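Long-range contact in protein F01G10.3, confirmed by transcript evidence (Caenorhabditis elegans, PDB 3K6J), which probably acts as an NAD-dependent 3-hydroxyacyl-CoA dehydrogenase, the zinc-containing dehydrogenase part of a multifunctional enzyme: residues F361-E375 against S429-N441. Numbering follows the deposited sequence.
Sequences FMLYPTVNEGYRCIE and SAYIVADALKTAN
Pro365 and Tyr371 of helix 355-375 meet the last modelled residues of the chain, 429-441, in the helical region that accompanies the Rossmann-type NAD-binding fold of this dehydrogenase. A short 3-10 turn and a loop run beside the helix. The chain then enters helix 435-440; its axis crosses that of residues 361-375 at 101°, 8.3 Å away at the closest. At Ala430 the methyl group packs on the Pro365 ring. A water links the backbones here, 2.6 Å from Pro365 O and 2.6 Å from Ala430 O. Tyr431 passes beside Pro365, its CE1 against Pro365 CG, and its hydroxyl end reaches Phe361. Its OH lies 3.3 Å from Phe361 CE1 and is hydrogen-bonded to Gln247 of helix 234-253. Between Ile432 and Ala434 the Asn368 amide packs close to the loop backbone. Val433 turns instead to Leu418 and Val419 of helix 412-424. Ala434 is the N-cap of helix 435-440, and its backbone N sits over one face of the Arg372 guanidinium. Within the first helix, Arg372 NH1 pairs with Glu375 OE2, near the guanidinium plane, in a salt bridge whose hydrogen bond is weak, 3.5 Å. The other carboxylate oxygen serves the helix start: Ala436 N donates to Glu375 OE1 at 3.2 Å and 150°. Glu375 CG lies between its backbone N and carbonyl carbon (chi1 73°), and the extended chain beyond carries OE1 to this first-turn amide. The Ala436 methyl packs beside the Tyr371 ring. Leu437 CA sits over one ring face in a CH-pi contact, 4.1 Å from the centroid. Replacing Tyr371 by an alanine would probably open a gap against Ala436, Leu437 and Ala440, and leave Trp395 NE1 without its hydroxyl acceptor. At the end of the walk, Tyr371 OH lies 3.9 Å from Ala440 CB.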
loop_
_atom_site.group_PDB
_atom_site.type_symbol
_atom_site.label_atom_id
_atom_site.label_comp_id
_atom_site.label_asym_id
_atom_site.label_seq_id
_atom_site.Cartn_x
_atom_site.Cartn_y
_atom_site.Cartn_z
ATOM N N PHE A 361 9.595 -18.736 -7.817
ATOM C CA PHE A 361 10.856 -18.021 -7.581
ATOM C C PHE A 361 10.595 -16.632 -6.983
ATOM O O PHE A 361 11.352 -16.158 -6.125
ATOM C CB PHE A 361 11.636 -17.908 -8.898
ATOM C CG PHE A 361 13.067 -17.443 -8.737
ATOM C CD1 PHE A 361 14.070 -18.328 -8.327
ATOM C CD2 PHE A 361 13.428 -16.126 -9.025
ATOM C CE1 PHE A 361 15.413 -17.901 -8.193
ATOM C CE2 PHE A 361 14.760 -15.696 -8.873
ATOM C CZ PHE A 361 15.754 -16.603 -8.458
ATOM N N MET A 362 9.526 -15.988 -7.440
ATOM C CA MET A 362 9.128 -14.667 -6.912
ATOM C C MET A 362 8.323 -14.721 -5.610
ATOM O O MET A 362 8.617 -14.003 -4.680
ATOM C CB MET A 362 8.347 -13.867 -7.965
ATOM C CG MET A 362 9.248 -13.085 -8.914
ATOM S SD MET A 362 8.408 -12.434 -10.373
ATOM C CE MET A 362 7.743 -13.878 -11.152
ATOM N N LEU A 363 7.302 -15.568 -5.566
ATOM C CA LEU A 363 6.331 -15.540 -4.486
ATOM C C LEU A 363 6.702 -16.351 -3.229
ATOM O O LEU A 363 6.455 -15.903 -2.108
ATOM C CB LEU A 363 4.953 -15.930 -5.024
ATOM C CG LEU A 363 4.003 -14.842 -5.589
ATOM C CD1 LEU A 363 4.644 -13.562 -6.153
ATOM C CD2 LEU A 363 3.013 -15.447 -6.555
ATOM N N TYR A 364 7.297 -17.531 -3.396
ATOM C CA TYR A 364 7.642 -18.354 -2.237
ATOM C C TYR A 364 8.586 -17.642 -1.253
ATOM O O TYR A 364 8.352 -17.673 -0.062
ATOM C CB TYR A 364 8.239 -19.702 -2.685
ATOM C CG TYR A 364 7.241 -20.657 -3.300
ATOM C CD1 TYR A 364 5.991 -20.215 -3.761
ATOM C CD2 TYR A 364 7.549 -22.010 -3.434
ATOM C CE1 TYR A 364 5.078 -21.095 -4.339
ATOM C CE2 TYR A 364 6.642 -22.903 -4.005
ATOM C CZ TYR A 364 5.415 -22.432 -4.457
ATOM O OH TYR A 364 4.534 -23.325 -5.017
ATOM N N PRO A 365 9.649 -16.984 -1.750
ATOM C CA PRO A 365 10.528 -16.251 -0.814
ATOM C C PRO A 365 9.865 -15.017 -0.184
ATOM O O PRO A 365 10.267 -14.571 0.886
ATOM C CB PRO A 365 11.733 -15.826 -1.685
ATOM C CG PRO A 365 11.604 -16.618 -2.962
ATOM C CD PRO A 365 10.141 -16.927 -3.139
ATOM N N THR A 366 8.862 -14.464 -0.861
ATOM C CA THR A 366 8.104 -13.355 -0.302
ATOM C C THR A 366 7.221 -13.854 0.833
ATOM O O THR A 366 7.185 -13.236 1.934
ATOM C CB THR A 366 7.307 -12.661 -1.393
ATOM O OG1 THR A 366 8.215 -12.264 -2.419
ATOM C CG2 THR A 366 6.577 -11.437 -0.857
ATOM N N VAL A 367 6.553 -14.987 0.606
ATOM C CA VAL A 367 5.754 -15.612 1.661
ATOM C C VAL A 367 6.605 -15.882 2.917
ATOM O O VAL A 367 6.197 -15.589 4.049
ATOM C CB VAL A 367 5.052 -16.906 1.191
ATOM C CG1 VAL A 367 4.378 -17.633 2.389
ATOM C CG2 VAL A 367 4.035 -16.602 0.101
ATOM N N ASN A 368 7.811 -16.414 2.687
ATOM C CA ASN A 368 8.733 -16.738 3.765
ATOM C C ASN A 368 9.146 -15.503 4.571
ATOM O O ASN A 368 9.192 -15.570 5.791
ATOM C CB ASN A 368 9.963 -17.496 3.214
ATOM C CG ASN A 368 10.927 -17.897 4.314
ATOM O OD1 ASN A 368 12.048 -17.403 4.380
ATOM N ND2 ASN A 368 10.467 -18.744 5.222
ATOM N N GLU A 369 9.451 -14.393 3.889
ATOM C CA GLU A 369 9.730 -13.112 4.542
ATOM C C GLU A 369 8.559 -12.591 5.404
ATOM O O GLU A 369 8.764 -12.047 6.492
ATOM C CB GLU A 369 10.138 -12.045 3.513
ATOM C CG GLU A 369 10.410 -10.666 4.128
ATOM C CD GLU A 369 11.626 -10.667 5.073
ATOM O OE1 GLU A 369 11.778 -9.703 5.846
ATOM O OE2 GLU A 369 12.423 -11.631 5.070
ATOM N N GLY A 370 7.334 -12.769 4.943
ATOM C CA GLY A 370 6.186 -12.473 5.793
ATOM C C GLY A 370 6.262 -13.221 7.116
ATOM O O GLY A 370 6.050 -12.638 8.182
ATOM N N TYR A 371 6.559 -14.524 7.057
ATOM C CA TYR A 371 6.659 -15.323 8.295
ATOM C C TYR A 371 7.823 -14.857 9.160
ATOM O O TYR A 371 7.737 -14.828 10.371
ATOM C CB TYR A 371 6.718 -16.811 7.974
ATOM C CG TYR A 371 5.337 -17.345 7.710
ATOM C CD1 TYR A 371 4.887 -17.584 6.417
ATOM C CD2 TYR A 371 4.470 -17.566 8.754
ATOM C CE1 TYR A 371 3.603 -18.058 6.197
ATOM C CE2 TYR A 371 3.196 -18.035 8.546
ATOM C CZ TYR A 371 2.763 -18.272 7.279
ATOM O OH TYR A 371 1.479 -18.739 7.112
ATOM N N ARG A 372 8.898 -14.447 8.511
ATOM C CA ARG A 372 10.007 -13.782 9.171
ATOM C C ARG A 372 9.529 -12.536 9.952
ATOM O O ARG A 372 9.903 -12.360 11.112
ATOM C CB ARG A 372 11.047 -13.415 8.115
ATOM C CG ARG A 372 12.472 -13.463 8.572
ATOM C CD ARG A 372 12.862 -14.852 8.954
ATOM N NE ARG A 372 13.812 -15.457 8.035
ATOM C CZ ARG A 372 14.437 -16.604 8.289
ATOM N NH1 ARG A 372 14.207 -17.257 9.426
ATOM N NH2 ARG A 372 15.289 -17.105 7.410
ATOM N N CYS A 373 8.711 -11.677 9.321
ATOM C CA CYS A 373 8.095 -10.519 10.021
ATOM C C CYS A 373 7.176 -10.926 11.158
ATOM O O CYS A 373 7.188 -10.303 12.227
ATOM C CB CYS A 373 7.292 -9.630 9.064
ATOM S SG CYS A 373 8.268 -8.806 7.854
ATOM N N ILE A 374 6.352 -11.943 10.923
ATOM C CA ILE A 374 5.519 -12.464 11.997
ATOM C C ILE A 374 6.374 -12.889 13.234
ATOM O O ILE A 374 6.180 -12.360 14.339
ATOM C CB ILE A 374 4.606 -13.615 11.521
ATOM C CG1 ILE A 374 3.583 -13.106 10.500
ATOM C CG2 ILE A 374 3.884 -14.247 12.706
ATOM C CD1 ILE A 374 2.980 -14.202 9.664
ATOM N N GLU A 375 7.329 -13.799 13.046
ATOM C CA GLU A 375 8.091 -14.334 14.201
ATOM C C GLU A 375 8.950 -13.276 14.929
ATOM O O GLU A 375 9.316 -13.463 16.092
ATOM C CB GLU A 375 8.955 -15.539 13.803
ATOM C CG GLU A 375 10.183 -15.184 12.966
ATOM C CD GLU A 375 11.025 -16.406 12.568
ATOM O OE1 GLU A 375 10.591 -17.566 12.820
ATOM O OE2 GLU A 375 12.123 -16.196 11.986
ATOM N N SER A 429 19.884 -15.485 2.006
ATOM C CA SER A 429 18.926 -15.560 3.125
ATOM C C SER A 429 17.469 -15.757 2.698
ATOM O O SER A 429 16.680 -16.335 3.432
ATOM C CB SER A 429 19.040 -14.318 4.007
ATOM O OG SER A 429 18.902 -13.138 3.233
ATOM N N ALA A 430 17.128 -15.282 1.508
ATOM C CA ALA A 430 15.772 -15.382 0.986
ATOM C C ALA A 430 15.226 -16.808 0.979
ATOM O O ALA A 430 14.015 -17.005 0.980
ATOM C CB ALA A 430 15.711 -14.785 -0.419
ATOM N N TYR A 431 16.122 -17.796 0.972
ATOM C CA TYR A 431 15.726 -19.204 0.887
ATOM C C TYR A 431 15.814 -19.944 2.223
ATOM O O TYR A 431 15.421 -21.107 2.312
ATOM C CB TYR A 431 16.549 -19.940 -0.175
ATOM C CG TYR A 431 16.607 -19.241 -1.517
ATOM C CD1 TYR A 431 15.439 -18.922 -2.208
ATOM C CD2 TYR A 431 17.832 -18.918 -2.106
ATOM C CE1 TYR A 431 15.479 -18.284 -3.441
ATOM C CE2 TYR A 431 17.888 -18.275 -3.347
ATOM C CZ TYR A 431 16.705 -17.961 -4.011
ATOM O OH TYR A 431 16.737 -17.324 -5.244
ATOM N N ILE A 432 16.339 -19.273 3.250
ATOM C CA ILE A 432 16.394 -19.822 4.608
ATOM C C ILE A 432 15.002 -19.786 5.229
ATOM O O ILE A 432 14.494 -18.717 5.587
ATOM C CB ILE A 432 17.360 -19.018 5.505
ATOM C CG1 ILE A 432 18.693 -18.731 4.776
ATOM C CG2 ILE A 432 17.500 -19.688 6.908
ATOM C CD1 ILE A 432 19.809 -19.725 5.006
ATOM N N VAL A 433 14.390 -20.954 5.357
ATOM C CA VAL A 433 13.021 -21.067 5.868
ATOM C C VAL A 433 12.874 -20.575 7.316
ATOM O O VAL A 433 13.675 -20.913 8.183
ATOM C CB VAL A 433 12.472 -22.510 5.695
ATOM C CG1 VAL A 433 11.030 -22.622 6.160
ATOM C CG2 VAL A 433 12.553 -22.926 4.234
ATOM N N ALA A 434 11.843 -19.767 7.565
ATOM C CA ALA A 434 11.537 -19.273 8.911
ATOM C C ALA A 434 10.833 -20.324 9.783
ATOM O O ALA A 434 9.982 -21.083 9.292
ATOM C CB ALA A 434 10.683 -18.010 8.823
ATOM N N ASP A 435 11.175 -20.349 11.076
ATOM C CA ASP A 435 10.506 -21.220 12.048
ATOM C C ASP A 435 8.994 -21.040 12.070
ATOM O O ASP A 435 8.271 -22.027 12.174
ATOM C CB ASP A 435 11.080 -21.030 13.463
ATOM C CG ASP A 435 12.513 -21.564 13.600
ATOM O OD1 ASP A 435 12.889 -22.479 12.845
ATOM O OD2 ASP A 435 13.274 -21.066 14.460
ATOM N N ALA A 436 8.507 -19.798 11.957
ATOM C CA ALA A 436 7.046 -19.549 11.949
ATOM C C ALA A 436 6.362 -20.151 10.717
ATOM O O ALA A 436 5.189 -20.523 10.762
ATOM C CB ALA A 436 6.734 -18.048 12.056
ATOM N N LEU A 437 7.096 -20.239 9.615
ATOM C CA LEU A 437 6.552 -20.881 8.414
ATOM C C LEU A 437 6.437 -22.391 8.644
ATOM O O LEU A 437 5.356 -22.961 8.449
ATOM C CB LEU A 437 7.391 -20.571 7.159
ATOM C CG LEU A 437 6.697 -20.802 5.804
ATOM C CD1 LEU A 437 7.466 -20.126 4.666
ATOM C CD2 LEU A 437 6.517 -22.275 5.494
ATOM N N LYS A 438 7.559 -23.009 9.057
ATOM C CA LYS A 438 7.626 -24.432 9.491
ATOM C C LYS A 438 6.506 -24.735 10.478
ATOM O O LYS A 438 5.782 -25.725 10.316
ATOM C CB LYS A 438 8.976 -24.760 10.157
ATOM C CG LYS A 438 10.173 -24.898 9.224
ATOM C CD LYS A 438 11.431 -24.311 9.867
ATOM C CE LYS A 438 12.194 -25.320 10.728
ATOM N NZ LYS A 438 13.437 -25.769 10.025
ATOM N N THR A 439 6.357 -23.853 11.475
ATOM C CA THR A 439 5.292 -23.957 12.484
ATOM C C THR A 439 3.897 -23.987 11.874
ATOM O O THR A 439 3.142 -24.918 12.120
ATOM C CB THR A 439 5.397 -22.856 13.570
ATOM O OG1 THR A 439 6.475 -23.181 14.454
ATOM C CG2 THR A 439 4.081 -22.727 14.384
ATOM N N ALA A 440 3.562 -22.984 11.069
ATOM C CA ALA A 440 2.247 -22.937 10.426
ATOM C C ALA A 440 2.013 -24.114 9.454
ATOM O O ALA A 440 0.883 -24.547 9.278
ATOM C CB ALA A 440 2.056 -21.612 9.721
ATOM N N ASN A 441 3.082 -24.615 8.832
ATOM C CA ASN A 441 3.002 -25.803 7.963
ATOM C C ASN A 441 2.565 -27.065 8.716
ATOM O O ASN A 441 1.633 -27.756 8.300
ATOM C CB ASN A 441 4.349 -26.074 7.279
ATOM C CG ASN A 441 4.281 -27.218 6.247
ATOM O OD1 ASN A 441 3.206 -27.589 5.756
ATOM N ND2 ASN A 441 5.440 -27.759 5.905
HETATM O O HOH W 1 12.477 -15.274 2.122
#